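Local coordinates for protein 5-formyl-3-hydroxy-2-methylpyridine 4-carboxylate 5-dehydrogenase (Mesorhizobium japonicum MAFF 303099, PDB 4OM8) that oxidises 5-formyl-3-hydroxy-2-methylpyridine-4-carboxylate with NAD(+) in vitamin B6 breakdown, and can also reduce the same aldehyde with NADH to 4-pyridoxic acid, at residues T163-I168 with P175-K180; R68-D71 with D75-S78; Y222-A225 with A231-D234; E49-A54 with K297-R302. All coordinates share one frame; numbering follows the deposited sequence. Where two conformers were deposited one is given.

Contact 1 of 4, residues T163-I168 with P175-K180; sequences TIRDLI and PVVVKK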
loop_
_atom_site.group_PDB
_atom_site.type_symbol
_atom_site.label_atom_id
_atom_site.label_comp_id
_atom_site.label_asym_id
_atom_site.label_seq_id
_atom_site.Cartn_x
_atom_site.Cartn_y
_atom_site.Cartn_z
ATOM N N THR A 163 7.442 -1.036 -28.107
ATOM C CA THR A 163 6.398 -0.263 -28.781
ATOM C C THR A 163 5.211 0.022 -27.856
ATOM O O THR A 163 4.684 1.130 -27.843
ATOM C CB THR A 163 5.900 -0.986 -30.044
ATOM O OG1 THR A 163 6.981 -1.104 -30.982
ATOM C CG2 THR A 163 4.752 -0.204 -30.700
ATOM N N ILE A 164 4.794 -0.976 -27.078
ATOM C CA ILE A 164 3.691 -0.766 -26.140
ATOM C C ILE A 164 4.127 0.116 -24.958
ATOM O O ILE A 164 3.375 0.990 -24.526
ATOM C CB ILE A 164 3.134 -2.122 -25.658
ATOM C CG1 ILE A 164 2.501 -2.861 -26.840
ATOM C CG2 ILE A 164 2.139 -1.947 -24.512
ATOM C CD1 ILE A 164 1.380 -2.091 -27.536
ATOM N N ARG A 165 5.344 -0.083 -24.447
ATOM C CA ARG A 165 5.893 0.824 -23.428
ATOM C C ARG A 165 5.825 2.258 -23.921
ATOM O O ARG A 165 5.379 3.147 -23.213
ATOM C CB ARG A 165 7.343 0.465 -23.089
ATOM C CG ARG A 165 8.056 1.510 -22.232
ATOM C CD ARG A 165 9.472 1.078 -21.867
ATOM N NE ARG A 165 10.161 2.107 -21.083
ATOM C CZ ARG A 165 10.850 3.119 -21.609
ATOM N NH1 ARG A 165 10.969 3.243 -22.928
ATOM N NH2 ARG A 165 11.443 4.004 -20.815
ATOM N N ASP A 166 6.252 2.457 -25.164
ATOM C CA ASP A 166 6.293 3.784 -25.773
ATOM C C ASP A 166 4.902 4.385 -25.954
ATOM O O ASP A 166 4.690 5.566 -25.691
ATOM C CB ASP A 166 7.010 3.707 -27.126
ATOM C CG ASP A 166 7.226 5.061 -27.738
ATOM O OD1 ASP A 166 7.855 5.909 -27.076
ATOM O OD2 ASP A 166 6.760 5.265 -28.879
ATOM N N LEU A 167 3.949 3.565 -26.392
ATOM C CA LEU A 167 2.571 4.025 -26.552
ATOM C C LEU A 167 2.017 4.551 -25.230
ATOM O O LEU A 167 1.415 5.618 -25.161
ATOM C CB LEU A 167 1.689 2.883 -27.075
ATOM C CG LEU A 167 0.191 3.187 -27.134
ATOM C CD1 LEU A 167 -0.102 4.273 -28.187
ATOM C CD2 LEU A 167 -0.638 1.926 -27.387
ATOM N N ILE A 168 2.240 3.780 -24.176
ATOM C CA ILE A 168 1.758 4.131 -22.850
ATOM C C ILE A 168 2.370 5.450 -22.383
ATOM O O ILE A 168 1.652 6.337 -21.918
ATOM C CB ILE A 168 2.062 2.977 -21.856
ATOM C CG1 ILE A 168 1.240 1.735 -22.239
ATOM C CG2 ILE A 168 1.732 3.386 -20.425
ATOM C CD1 ILE A 168 1.696 0.441 -21.554
ATOM N N PRO A 175 4.243 3.148 -17.855
ATOM C CA PRO A 175 4.442 1.724 -18.115
ATOM C C PRO A 175 5.530 1.143 -17.238
ATOM O O PRO A 175 6.502 1.833 -16.936
ATOM C CB PRO A 175 4.874 1.700 -19.578
ATOM C CG PRO A 175 5.638 2.984 -19.741
ATOM C CD PRO A 175 5.008 3.994 -18.786
ATOM N N VAL A 176 5.373 -0.118 -16.844
ATOM C CA VAL A 176 6.475 -0.828 -16.206
ATOM C C VAL A 176 6.688 -2.144 -16.941
ATOM O O VAL A 176 5.747 -2.891 -17.211
ATOM C CB VAL A 176 6.240 -1.073 -14.694
ATOM C CG1 VAL A 176 6.174 0.250 -13.942
ATOM C CG2 VAL A 176 4.993 -1.892 -14.450
ATOM N N VAL A 177 7.939 -2.401 -17.296
ATOM C CA VAL A 177 8.273 -3.603 -18.035
ATOM C C VAL A 177 8.567 -4.751 -17.072
ATOM O O VAL A 177 9.436 -4.643 -16.191
ATOM C CB VAL A 177 9.470 -3.354 -18.968
ATOM C CG1 VAL A 177 9.903 -4.644 -19.630
ATOM C CG2 VAL A 177 9.098 -2.314 -20.034
ATOM N N VAL A 178 7.819 -5.837 -17.239
ATOM C CA VAL A 178 7.974 -7.041 -16.443
ATOM C C VAL A 178 8.787 -7.998 -17.297
ATOM O O VAL A 178 8.355 -8.394 -18.380
ATOM C CB VAL A 178 6.620 -7.635 -16.055
ATOM C CG1 VAL A 178 6.792 -8.981 -15.303
ATOM C CG2 VAL A 178 5.828 -6.620 -15.221
ATOM N N LYS A 179 9.986 -8.325 -16.815
ATOM C CA LYS A 179 11.028 -8.935 -17.644
ATOM C C LYS A 179 11.003 -10.449 -17.656
ATOM O O LYS A 179 11.769 -11.073 -18.388
ATOM C CB LYS A 179 12.404 -8.445 -17.181
ATOM C CG LYS A 179 12.586 -6.946 -17.368
ATOM C CD LYS A 179 13.778 -6.383 -16.604
ATOM C CE LYS A 179 15.060 -6.458 -17.405
ATOM N NZ LYS A 179 16.173 -5.815 -16.643
ATOM N N LYS A 180 10.122 -11.036 -16.853
ATOM C CA LYS A 180 9.881 -12.472 -16.902
ATOM C C LYS A 180 8.379 -12.716 -16.803
ATOM O O LYS A 180 7.671 -12.034 -16.059
ATOM C CB LYS A 180 10.626 -13.203 -15.775
ATOM C CG LYS A 180 12.148 -13.074 -15.861
ATOM C CD LYS A 180 12.863 -13.878 -14.779
ATOM C CE LYS A 180 14.359 -13.569 -14.796
ATOM N NZ LYS A 180 15.096 -14.259 -13.698
HETATM O O HOH W 1 8.935 1.951 -18.407
#

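Contact 2 of 4, residues R68-D71 with D75-S78; sequences RFTD and DAVS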
loop_
_atom_site.group_PDB
_atom_site.type_symbol
_atom_site.label_atom_id
_atom_site.label_comp_id
_atom_site.label_asym_id
_atom_site.label_seq_id
_atom_site.Cartn_x
_atom_site.Cartn_y
_atom_site.Cartn_z
ATOM N N ARG A 68 -15.828 4.386 -30.384
ATOM C CA ARG A 68 -17.054 3.852 -30.970
ATOM C C ARG A 68 -17.235 2.402 -30.555
ATOM O O ARG A 68 -16.269 1.643 -30.541
ATOM C CB ARG A 68 -17.019 3.960 -32.500
ATOM C CG ARG A 68 -18.236 3.372 -33.190
ATOM C CD ARG A 68 -18.252 3.706 -34.679
ATOM N NE ARG A 68 -17.148 3.131 -35.457
ATOM C CZ ARG A 68 -17.181 1.904 -35.982
ATOM N NH1 ARG A 68 -18.234 1.123 -35.774
ATOM N NH2 ARG A 68 -16.157 1.450 -36.695
ATOM N N PHE A 69 -18.466 2.028 -30.213
ATOM C CA PHE A 69 -18.813 0.647 -29.899
ATOM C C PHE A 69 -19.502 -0.005 -31.096
ATOM O O PHE A 69 -20.316 0.621 -31.781
ATOM C CB PHE A 69 -19.747 0.560 -28.680
ATOM C CG PHE A 69 -19.130 1.026 -27.387
ATOM C CD1 PHE A 69 -17.759 1.098 -27.234
ATOM C CD2 PHE A 69 -19.938 1.371 -26.319
ATOM C CE1 PHE A 69 -17.200 1.518 -26.049
ATOM C CE2 PHE A 69 -19.384 1.798 -25.123
ATOM C CZ PHE A 69 -18.013 1.875 -24.994
ATOM N N THR A 70 -19.208 -1.279 -31.315
ATOM C CA THR A 70 -19.821 -2.021 -32.411
ATOM C C THR A 70 -20.107 -3.468 -32.002
ATOM O O THR A 70 -19.452 -4.016 -31.098
ATOM C CB THR A 70 -18.930 -1.996 -33.680
ATOM O OG1 THR A 70 -19.606 -2.655 -34.759
ATOM C CG2 THR A 70 -17.585 -2.685 -33.427
ATOM N N ASP A 71 -21.091 -4.086 -32.663
ATOM C CA ASP A 71 -21.430 -5.487 -32.405
ATOM C C ASP A 71 -20.888 -6.409 -33.502
ATOM O O ASP A 71 -21.275 -7.583 -33.602
ATOM C CB ASP A 71 -22.953 -5.659 -32.267
ATOM C CG ASP A 71 -23.688 -5.494 -33.593
ATOM O OD1 ASP A 71 -23.163 -4.814 -34.502
ATOM O OD2 ASP A 71 -24.808 -6.041 -33.724
ATOM N N ASP A 75 -15.696 -5.279 -38.063
ATOM C CA ASP A 75 -15.738 -3.829 -38.032
ATOM C C ASP A 75 -14.729 -3.319 -36.990
ATOM O O ASP A 75 -13.871 -2.489 -37.291
ATOM C CB ASP A 75 -17.172 -3.382 -37.732
ATOM C CG ASP A 75 -17.315 -1.893 -37.530
ATOM O OD1 ASP A 75 -16.415 -1.129 -37.916
ATOM O OD2 ASP A 75 -18.371 -1.485 -36.998
ATOM N N ALA A 76 -14.792 -3.868 -35.781
ATOM C CA ALA A 76 -13.917 -3.401 -34.710
ATOM C C ALA A 76 -12.434 -3.517 -35.025
ATOM O O ALA A 76 -11.680 -2.574 -34.797
ATOM C CB ALA A 76 -14.220 -4.153 -33.416
ATOM N N VAL A 77 -11.992 -4.665 -35.535
ATOM C CA VAL A 77 -10.543 -4.839 -35.688
ATOM C C VAL A 77 -10.018 -4.389 -37.049
ATOM O O VAL A 77 -8.813 -4.444 -37.283
ATOM C CB VAL A 77 -10.097 -6.316 -35.436
ATOM C CG1 VAL A 77 -10.568 -6.788 -34.063
ATOM C CG2 VAL A 77 -10.580 -7.269 -36.534
ATOM N N SER A 78 -10.904 -3.924 -37.926
ATOM C CA SER A 78 -10.483 -3.485 -39.260
ATOM C C SER A 78 -9.419 -2.394 -39.174
ATOM O O SER A 78 -9.630 -1.357 -38.547
ATOM C CB SER A 78 -11.694 -2.983 -40.061
ATOM O OG SER A 78 -11.305 -2.604 -41.374
#

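Contact 3 of 4, residues Y222-A225 with A231-D234; sequences YKIA and ALLD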
loop_
_atom_site.group_PDB
_atom_site.type_symbol
_atom_site.label_atom_id
_atom_site.label_comp_id
_atom_site.label_asym_id
_atom_site.label_seq_id
_atom_site.Cartn_x
_atom_site.Cartn_y
_atom_site.Cartn_z
ATOM N N TYR A 222 -1.033 4.207 2.542
ATOM C CA TYR A 222 -0.851 5.652 2.586
ATOM C C TYR A 222 0.611 6.027 2.358
ATOM O O TYR A 222 0.925 6.876 1.519
ATOM C CB TYR A 222 -1.384 6.150 3.933
ATOM C CG TYR A 222 -1.063 7.557 4.375
ATOM C CD1 TYR A 222 -1.302 8.654 3.562
ATOM C CD2 TYR A 222 -0.595 7.782 5.662
ATOM C CE1 TYR A 222 -1.042 9.942 4.018
ATOM C CE2 TYR A 222 -0.339 9.041 6.123
ATOM C CZ TYR A 222 -0.552 10.120 5.302
ATOM O OH TYR A 222 -0.285 11.385 5.796
ATOM N N LYS A 223 1.516 5.357 3.068
ATOM C CA LYS A 223 2.945 5.610 2.954
ATOM C C LYS A 223 3.495 5.199 1.585
ATOM O O LYS A 223 4.234 5.947 0.947
ATOM C CB LYS A 223 3.693 4.862 4.066
ATOM C CG LYS A 223 5.212 4.957 4.017
ATOM C CD LYS A 223 5.856 4.426 5.322
ATOM C CE LYS A 223 5.603 5.354 6.515
ATOM N NZ LYS A 223 6.081 4.807 7.830
ATOM N N ILE A 224 3.129 3.998 1.143
ATOM C CA ILE A 224 3.671 3.429 -0.103
ATOM C C ILE A 224 3.160 4.165 -1.345
ATOM O O ILE A 224 3.843 4.215 -2.379
ATOM C CB ILE A 224 3.344 1.916 -0.195
ATOM C CG1 ILE A 224 4.136 1.135 0.861
ATOM C CG2 ILE A 224 3.626 1.363 -1.589
ATOM C CD1 ILE A 224 5.576 0.908 0.503
ATOM N N ALA A 225 1.972 4.755 -1.249
ATOM C CA ALA A 225 1.470 5.613 -2.334
ATOM C C ALA A 225 2.436 6.767 -2.633
ATOM O O ALA A 225 2.610 7.168 -3.789
ATOM C CB ALA A 225 0.088 6.156 -1.984
ATOM N N ALA A 231 12.363 2.665 -2.422
ATOM C CA ALA A 231 12.607 3.973 -1.799
ATOM C C ALA A 231 12.381 3.946 -0.298
ATOM O O ALA A 231 13.097 4.611 0.453
ATOM C CB ALA A 231 11.720 5.044 -2.452
ATOM N N LEU A 232 11.394 3.178 0.147
ATOM C CA LEU A 232 11.083 3.092 1.564
ATOM C C LEU A 232 12.189 2.342 2.314
ATOM O O LEU A 232 12.559 2.727 3.427
ATOM C CB LEU A 232 9.728 2.401 1.781
ATOM C CG LEU A 232 9.220 2.411 3.224
ATOM C CD1 LEU A 232 8.891 3.834 3.651
ATOM C CD2 LEU A 232 8.012 1.500 3.421
ATOM N N LEU A 233 12.700 1.263 1.720
ATOM C CA LEU A 233 13.867 0.580 2.272
ATOM C C LEU A 233 15.026 1.558 2.455
ATOM O O LEU A 233 15.696 1.542 3.492
ATOM C CB LEU A 233 14.295 -0.582 1.369
ATOM C CG LEU A 233 13.344 -1.780 1.347
ATOM C CD1 LEU A 233 13.843 -2.840 0.372
ATOM C CD2 LEU A 233 13.160 -2.379 2.749
ATOM N N ASP A 234 15.251 2.424 1.466
ATOM C CA ASP A 234 16.321 3.416 1.574
ATOM C C ASP A 234 16.066 4.404 2.717
ATOM O O ASP A 234 17.005 4.846 3.367
ATOM C CB ASP A 234 16.502 4.170 0.257
ATOM C CG ASP A 234 17.266 3.371 -0.769
ATOM O OD1 ASP A 234 17.779 2.271 -0.427
ATOM O OD2 ASP A 234 17.344 3.858 -1.911
#

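Contact 4 of 4, residues E49-A54 with K297-R302; sequences ETVLDA and KLVAVR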
loop_
_atom_site.group_PDB
_atom_site.type_symbol
_atom_site.label_atom_id
_atom_site.label_comp_id
_atom_site.label_asym_id
_atom_site.label_seq_id
_atom_site.Cartn_x
_atom_site.Cartn_y
_atom_site.Cartn_z
ATOM N N GLU A 49 -15.413 9.728 -19.037
ATOM C CA GLU A 49 -14.973 10.970 -19.674
ATOM C C GLU A 49 -14.917 12.142 -18.687
ATOM O O GLU A 49 -13.976 12.936 -18.704
ATOM C CB GLU A 49 -15.893 11.332 -20.847
ATOM C CG GLU A 49 -15.940 10.277 -21.948
ATOM C CD GLU A 49 -14.685 10.241 -22.800
ATOM O OE1 GLU A 49 -13.785 11.080 -22.586
ATOM O OE2 GLU A 49 -14.615 9.380 -23.707
ATOM N N THR A 50 -15.919 12.221 -17.821
ATOM C CA THR A 50 -15.962 13.243 -16.778
ATOM C C THR A 50 -14.809 13.065 -15.778
ATOM O O THR A 50 -14.196 14.044 -15.332
ATOM C CB THR A 50 -17.316 13.203 -16.056
ATOM O OG1 THR A 50 -18.366 13.365 -17.021
ATOM C CG2 THR A 50 -17.412 14.319 -15.020
ATOM N N VAL A 51 -14.497 11.812 -15.448
ATOM C CA VAL A 51 -13.395 11.513 -14.535
ATOM C C VAL A 51 -12.080 11.959 -15.164
ATOM O O VAL A 51 -11.226 12.535 -14.501
ATOM C CB VAL A 51 -13.366 10.020 -14.182
ATOM C CG1 VAL A 51 -12.021 9.632 -13.561
ATOM C CG2 VAL A 51 -14.517 9.689 -13.252
ATOM N N LEU A 52 -11.926 11.730 -16.467
ATOM C CA LEU A 52 -10.713 12.166 -17.138
ATOM C C LEU A 52 -10.585 13.692 -17.086
ATOM O O LEU A 52 -9.491 14.222 -16.922
ATOM C CB LEU A 52 -10.699 11.677 -18.585
ATOM C CG LEU A 52 -10.588 10.164 -18.761
ATOM C CD1 LEU A 52 -10.584 9.830 -20.242
ATOM C CD2 LEU A 52 -9.320 9.660 -18.131
ATOM N N ASP A 53 -11.713 14.388 -17.210
ATOM C CA ASP A 53 -11.710 15.844 -17.060
ATOM C C ASP A 53 -11.237 16.235 -15.662
ATOM O O ASP A 53 -10.406 17.129 -15.501
ATOM C CB ASP A 53 -13.101 16.431 -17.304
ATOM C CG ASP A 53 -13.567 16.289 -18.742
ATOM O OD1 ASP A 53 -12.727 16.066 -19.639
ATOM O OD2 ASP A 53 -14.792 16.428 -18.968
ATOM N N ALA A 54 -11.784 15.555 -14.662
ATOM C CA ALA A 54 -11.469 15.834 -13.268
ATOM C C ALA A 54 -10.004 15.538 -12.972
ATOM O O ALA A 54 -9.420 16.131 -12.070
ATOM C CB ALA A 54 -12.373 15.029 -12.357
ATOM N N LYS A 297 -12.202 9.952 -3.915
ATOM C CA LYS A 297 -10.915 9.961 -3.218
ATOM C C LYS A 297 -9.744 9.539 -4.116
ATOM O O LYS A 297 -8.675 10.149 -4.061
ATOM C CB LYS A 297 -10.963 9.048 -1.993
ATOM C CG LYS A 297 -11.772 9.593 -0.826
ATOM C CD LYS A 297 -11.835 8.549 0.270
ATOM C CE LYS A 297 -12.558 9.027 1.497
ATOM N NZ LYS A 297 -12.728 7.859 2.410
ATOM N N LEU A 298 -9.935 8.497 -4.931
ATOM C CA LEU A 298 -8.871 8.079 -5.845
ATOM C C LEU A 298 -8.460 9.214 -6.766
ATOM O O LEU A 298 -7.262 9.459 -6.971
ATOM C CB LEU A 298 -9.301 6.866 -6.675
ATOM C CG LEU A 298 -9.321 5.525 -5.932
ATOM C CD1 LEU A 298 -9.974 4.469 -6.806
ATOM C CD2 LEU A 298 -7.909 5.091 -5.520
ATOM N N VAL A 299 -9.439 9.927 -7.316
ATOM C CA VAL A 299 -9.099 11.025 -8.209
ATOM C C VAL A 299 -8.338 12.130 -7.459
ATOM O O VAL A 299 -7.300 12.598 -7.934
ATOM C CB VAL A 299 -10.357 11.589 -8.909
ATOM C CG1 VAL A 299 -10.045 12.924 -9.569
ATOM C CG2 VAL A 299 -10.853 10.571 -9.936
ATOM N N ALA A 300 -8.818 12.516 -6.276
ATOM C CA ALA A 300 -8.184 13.614 -5.539
ATOM C C ALA A 300 -6.767 13.246 -5.089
ATOM O O ALA A 300 -5.841 14.064 -5.164
ATOM C CB ALA A 300 -9.035 14.008 -4.348
ATOM N N VAL A 301 -6.607 12.015 -4.617
ATOM C CA VAL A 301 -5.308 11.549 -4.149
ATOM C C VAL A 301 -4.313 11.483 -5.307
ATOM O O VAL A 301 -3.161 11.893 -5.179
ATOM C CB VAL A 301 -5.435 10.167 -3.472
ATOM C CG1 VAL A 301 -4.058 9.516 -3.298
ATOM C CG2 VAL A 301 -6.155 10.307 -2.130
ATOM N N ARG A 302 -4.762 10.990 -6.458
ATOM C CA ARG A 302 -3.853 10.875 -7.589
ATOM C C ARG A 302 -3.262 12.228 -7.977
ATOM O O ARG A 302 -2.060 12.330 -8.245
ATOM C CB ARG A 302 -4.558 10.242 -8.794
ATOM C CG ARG A 302 -3.775 10.455 -10.073
ATOM C CD ARG A 302 -4.235 9.590 -11.230
ATOM N NE ARG A 302 -3.564 10.050 -12.443
ATOM C CZ ARG A 302 -3.815 9.606 -13.672
ATOM N NH1 ARG A 302 -4.732 8.670 -13.883
ATOM N NH2 ARG A 302 -3.141 10.117 -14.690
#

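Contact 1 of 4, residues T163-I168 with P175-K180
A single water ties R165 to P175: it donates to the backbone O of P175 at 2.8 Å and accepts from NE of R165, so the polar link between helix 163-168 and strand 175-178 is an indirect one. The R165 chain reaches it extended as far as NE, with CG anti to the backbone N (chi1 170°), and passes out over P175 toward V177. On the way its CG passes the pyrrolidine ring, 3.8 Å from CG of P175, and its CD meets CG2 of V177 at 3.9 Å, the two side chains nearly perpendicular. Deeper in, I168 adds a second apolar contact: its CG2 stands 3.7 Å from CB of P175, the two side chains lying alongside and pointing opposite ways. The P175 ring is thus wedged between the arginine's methylenes and the isoleucine, with its CG also against the carbonyl O of R165, 3.5 Å away. I168 continues inward onto I148 and V150 of strand 147-151, the neighbour of 174-178 in the sheet. Helix and strand run nearly antiparallel (162°) in this beta-alpha-beta unit. The chemistry is therefore graded, from apolar contact at the buried I168 to a water-mediated polar link at the exposed R165.

Contact 2 of 4, residues R68-D71 with D75-S78
D75 on helix 73-77 takes three hydrogen bonds from strand 66-70, two from R68 and one from T70. The guanidinium of R68 meets the carboxylate end-on, one nitrogen to each oxygen: NH1 donates to OD2 of D75 at 2.9 Å and NH2 to OD1 of D75 at 2.9 Å. Both bonds are almost straight (176° and 174°), both use the syn side of the oxygens, and the two flat groups are only 17° from coplanar, so this is a bidentate salt bridge with its rotation fixed. A bend at chi3 in the otherwise extended arginine chain brings its end round to face the aspartate. OD2 carries the heavier load: besides NH1 it accepts from the hydroxyl of T70, with OG1 2.8 Å from OD2 of D75, arriving on the anti side and well out of the carboxylate plane. That hydroxyl is in turn hydrogen-bonded with the backbone N of D72, and OD1 of D72 takes the amide of D75, so the turn and the first part of the helix are knitted together. With three donors around it, the D75 carboxylate is probably held as the anion. Beside this polar cluster the methyl CG2 of T70 packs on CB of A76, 3.7 Å away, and both side chains reach on to strand 27-31; the cofactor lies about 9 Å from the side chain of A76. Strand 66-70 is the outermost parallel strand, next to 27-31, and helix 73-77 follows it directly in the Rossmann-type NAD-binding domain.

Contact 3 of 4, residues Y222-A225 with A231-D234
This is a small, buried, wholly apolar contact between consecutive helices of the C-terminal domain, 209-226 and 229-236, where the chain turns from one into the other. L232 carries it, its two methyls taking different partners. In the conformer given for K223, CD1 of L232 sits 3.5 Å from CD of K223 and also lies against that lysine's CG, while CD2 of L232 meets CD1 of I224 at 3.8 Å. K223 and I224 both lie across the leucine, roughly perpendicular to it. L232 has CG anti to its backbone N (chi1 -173°), which carries CG toward helix 209-226, one methyl going to K223 and the other mainly to I224. The pair thus forms a tight connection between two successive helices in the all-helical domain that the 3-hydroxyacyl-CoA dehydrogenase family places after its Rossmann domain, and in this homodimer the connection is embedded in the subunit interface. The aliphatic part of K223 serves as a hydrophobic surface, whereas its ammonium, turned away from L232 by a bend at chi3 (-70°), hydrogen-bonds to the backbone O of N140 of the second subunit. From the same turn of helix, the carbonyl O of I224 accepts from OG of S217 of that subunit.

Contact 4 of 4, residues E49-A54 with K297-R302
V299, with the largest share of buried surface, points from helix 284-305 at the end of helix 35-54 and divides its two methyls between V51 and A54. CG2 of V299 lies 3.9 Å from CG1 of V51, and CG1 of V299 stands 4.2 Å from CB of A54, with the carbonyl O of A54 at about the same range. V299 is set with CG1 anti to its backbone N (chi1 167°), which spreads the two methyls across the step from V51 to A54, residues three apart and so on one face of their helix. The valines meet at a slant, methyl to methyl. A54 offers its methyl directly toward the other helix, whereas V51 comes in from the flank. At 110 Å² in all, with methyl groups meeting at or near van der Waals range, this is a light, purely apolar touch close to the surface; its nearest CA atoms, those of A54 and V299, are 7.4 Å apart. Within the NAD-binding domain, helix 35-54 is anchored on helix 14-23: E49 and D53 both form salt bridges with R23, and L52 packs on A19 and R20. V51 also rests on the loop residues H143 and I144, and R302, about one turn beyond V299, binds the carbonyl O of I144 and the carboxylate of E306. Helix 284-305, the last of the chain, turns other faces to the partner, K297 lying on L305 of the second subunit and A300 on I304 of that subunit, and so runs between its own Rossmann domain and the partner molecule.

In the fold
Contacts 1 and 2 belong to the same eight-stranded sheet of the NAD-binding domain and sit on its two outermost strands, 174-178 and 66-70, with centres 26 Å apart. Contact 3 lies in the C-terminal helical domain, about 43 Å from contact 2, centre to centre, and on the opposite side of the chain's centre. Along the chain contacts 2, 1 and 3 follow in series, all nested within the long loop that contact 4 closes by bringing helix 284-305 back to helix 35-54. Contact 4 comes within about 5 Å of contact 3 and 8 Å of contact 2, nearest atoms. Contacts 1, 3 and 4 all reach the second subunit, so residues of both the NAD-binding and the C-terminal domain take part in the dimer interface.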